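FIG000988: Predicted permease (Vibrio cholerae, PDB 6MJP) is the permease subunit LptF, probably part of the LptBFG ABC transporter that moves lipopolysaccharide from the inner to the outer membrane. Local coordinates at residues P277-L282 against A336-A341. Numbering follows the deposited sequence.
Sequences PLLTML and AALLLA. With LMT (dodecyl-beta-D-maltoside), chain S.
Around Leu-278 and Leu-339, whose CA atoms lie 5.9 Å apart, helices 260-286 and 332-346 pack side by side. The axes of the two segments approach to 9.0 Å and run in the same N-to-C direction, crossing at 27°. The contact is wholly apolar. Leu-338 reaches in among Leu-278, Leu-279 and Leu-282. Its CG is anti to the backbone N (chi1 -173°), which points the branch at the other helix, and both methyls make contact. CD2 of Leu-338 lies 3.5 Å from CB of Leu-278 and also touches CD2 of Leu-279. CD1 of Leu-338 meets CD2 of Leu-282 at 3.6 Å, the two side chains crossing at about a right angle. Both helices are predicted to span the membrane. The contact is consistent with leucine packing between transmembrane helices of an LptF/LptG family permease. Helix 299-321 also borders the contact, with Tyr-309 touching Leu-338 and Tyr-306 touching Leu-279. At the more exposed edge, CD2 of Leu-278 packs against CD2 of Leu-339 at 3.6 Å. A dodecyl maltoside chain runs past helix 332-346. Its C7 lies 3.6 Å from CB of Ala-341, and its C9 is 3.8 Å from CD1 of Leu-338.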
# COMPACT_ATOMS: atom_id res chain seq x y z
N PRO D 277 8.84 -23.32 -9.46
CA PRO D 277 9.75 -23.90 -8.46
C PRO D 277 10.88 -22.96 -8.07
O PRO D 277 11.31 -23.01 -6.91
CB PRO D 277 10.26 -25.16 -9.16
CG PRO D 277 10.25 -24.81 -10.58
CD PRO D 277 8.99 -24.01 -10.75
N LEU D 278 11.38 -22.11 -8.97
CA LEU D 278 12.46 -21.21 -8.59
C LEU D 278 12.02 -20.26 -7.49
O LEU D 278 12.76 -20.02 -6.52
CB LEU D 278 12.96 -20.42 -9.80
CG LEU D 278 13.48 -21.25 -10.97
CD1 LEU D 278 13.58 -20.38 -12.20
CD2 LEU D 278 14.83 -21.88 -10.64
N LEU D 279 10.81 -19.70 -7.63
CA LEU D 279 10.28 -18.79 -6.62
C LEU D 279 10.07 -19.50 -5.29
O LEU D 279 10.32 -18.93 -4.22
CB LEU D 279 8.97 -18.17 -7.12
CG LEU D 279 9.10 -17.01 -8.10
CD1 LEU D 279 7.74 -16.51 -8.56
CD2 LEU D 279 9.91 -15.87 -7.49
N THR D 280 9.60 -20.75 -5.35
CA THR D 280 9.43 -21.56 -4.15
C THR D 280 10.75 -21.70 -3.39
O THR D 280 10.82 -21.43 -2.18
CB THR D 280 8.89 -22.95 -4.52
OG1 THR D 280 7.54 -22.85 -4.98
CG2 THR D 280 8.93 -23.87 -3.33
N MET D 281 11.80 -22.14 -4.09
CA MET D 281 13.09 -22.34 -3.45
C MET D 281 13.66 -21.03 -2.92
O MET D 281 14.37 -21.03 -1.91
CB MET D 281 14.06 -22.99 -4.43
CG MET D 281 13.84 -24.49 -4.57
SD MET D 281 14.28 -25.38 -3.06
CE MET D 281 16.04 -25.03 -2.97
N LEU D 282 13.34 -19.91 -3.57
CA LEU D 282 13.82 -18.63 -3.08
C LEU D 282 13.10 -18.21 -1.80
O LEU D 282 13.73 -17.70 -0.86
CB LEU D 282 13.66 -17.56 -4.16
CG LEU D 282 13.94 -16.12 -3.74
CD1 LEU D 282 15.35 -15.94 -3.23
CD2 LEU D 282 13.70 -15.22 -4.92
N ALA D 336 17.84 -17.47 -14.86
CA ALA D 336 19.11 -17.83 -14.25
C ALA D 336 19.40 -16.97 -13.02
O ALA D 336 19.83 -17.49 -11.98
CB ALA D 336 20.24 -17.72 -15.27
N ALA D 337 19.15 -15.66 -13.11
CA ALA D 337 19.39 -14.78 -11.97
C ALA D 337 18.48 -15.14 -10.80
O ALA D 337 18.88 -15.06 -9.63
CB ALA D 337 19.20 -13.32 -12.37
N LEU D 338 17.24 -15.54 -11.09
CA LEU D 338 16.36 -16.02 -10.04
C LEU D 338 16.93 -17.27 -9.39
O LEU D 338 17.00 -17.38 -8.15
CB LEU D 338 14.97 -16.28 -10.60
CG LEU D 338 13.91 -16.63 -9.56
CD1 LEU D 338 13.77 -15.49 -8.55
CD2 LEU D 338 12.59 -16.92 -10.23
N LEU D 339 17.37 -18.23 -10.21
CA LEU D 339 17.94 -19.47 -9.69
C LEU D 339 19.18 -19.21 -8.86
O LEU D 339 19.34 -19.76 -7.76
CB LEU D 339 18.25 -20.41 -10.86
CG LEU D 339 18.76 -21.84 -10.64
CD1 LEU D 339 20.26 -21.86 -10.58
CD2 LEU D 339 18.19 -22.44 -9.37
N LEU D 340 20.08 -18.36 -9.35
CA LEU D 340 21.28 -18.07 -8.59
C LEU D 340 20.92 -17.44 -7.25
O LEU D 340 21.51 -17.78 -6.22
CB LEU D 340 22.22 -17.18 -9.39
CG LEU D 340 23.53 -16.82 -8.69
CD1 LEU D 340 24.28 -18.07 -8.25
CD2 LEU D 340 24.38 -16.00 -9.63
N ALA D 341 19.93 -16.55 -7.25
CA ALA D 341 19.52 -15.90 -6.01
C ALA D 341 19.01 -16.91 -5.00
O ALA D 341 19.42 -16.88 -3.83
CB ALA D 341 18.47 -14.84 -6.32
C1B LMT S . 19.89 -13.79 6.77
C2B LMT S . 19.11 -14.97 7.37
C3B LMT S . 18.56 -14.62 8.77
C4B LMT S . 19.67 -14.02 9.67
C5B LMT S . 20.32 -12.86 8.90
C6B LMT S . 21.40 -12.19 9.75
O1B LMT S . 19.01 -12.78 6.37
O2B LMT S . 18.09 -15.29 6.50
O3B LMT S . 17.94 -15.69 9.35
O4' LMT S . 19.15 -13.55 10.86
O5B LMT S . 20.85 -13.29 7.66
O6B LMT S . 22.36 -11.61 8.96
C1' LMT S . 17.92 -10.84 2.88
C2' LMT S . 17.49 -12.31 2.97
C3' LMT S . 17.59 -12.81 4.43
C4' LMT S . 18.98 -12.48 4.99
C5' LMT S . 19.14 -10.96 4.81
C6' LMT S . 20.31 -10.35 5.53
O1' LMT S . 17.99 -10.43 1.57
O2' LMT S . 16.18 -12.38 2.59
O3' LMT S . 17.33 -14.14 4.49
O5' LMT S . 19.21 -10.66 3.44
O6' LMT S . 21.43 -10.81 4.87
C1 LMT S . 18.30 -11.42 0.62
C2 LMT S . 17.30 -11.24 -0.47
C3 LMT S . 17.67 -11.85 -1.79
C4 LMT S . 16.91 -11.14 -2.88
C5 LMT S . 16.93 -11.94 -4.15
C6 LMT S . 16.35 -11.18 -5.29
C7 LMT S . 16.17 -12.07 -6.49
C8 LMT S . 15.70 -11.25 -7.65
C9 LMT S . 15.39 -12.08 -8.86
C10 LMT S . 15.14 -11.16 -10.03
C11 LMT S . 16.41 -10.76 -10.71
C12 LMT S . 16.17 -10.10 -12.04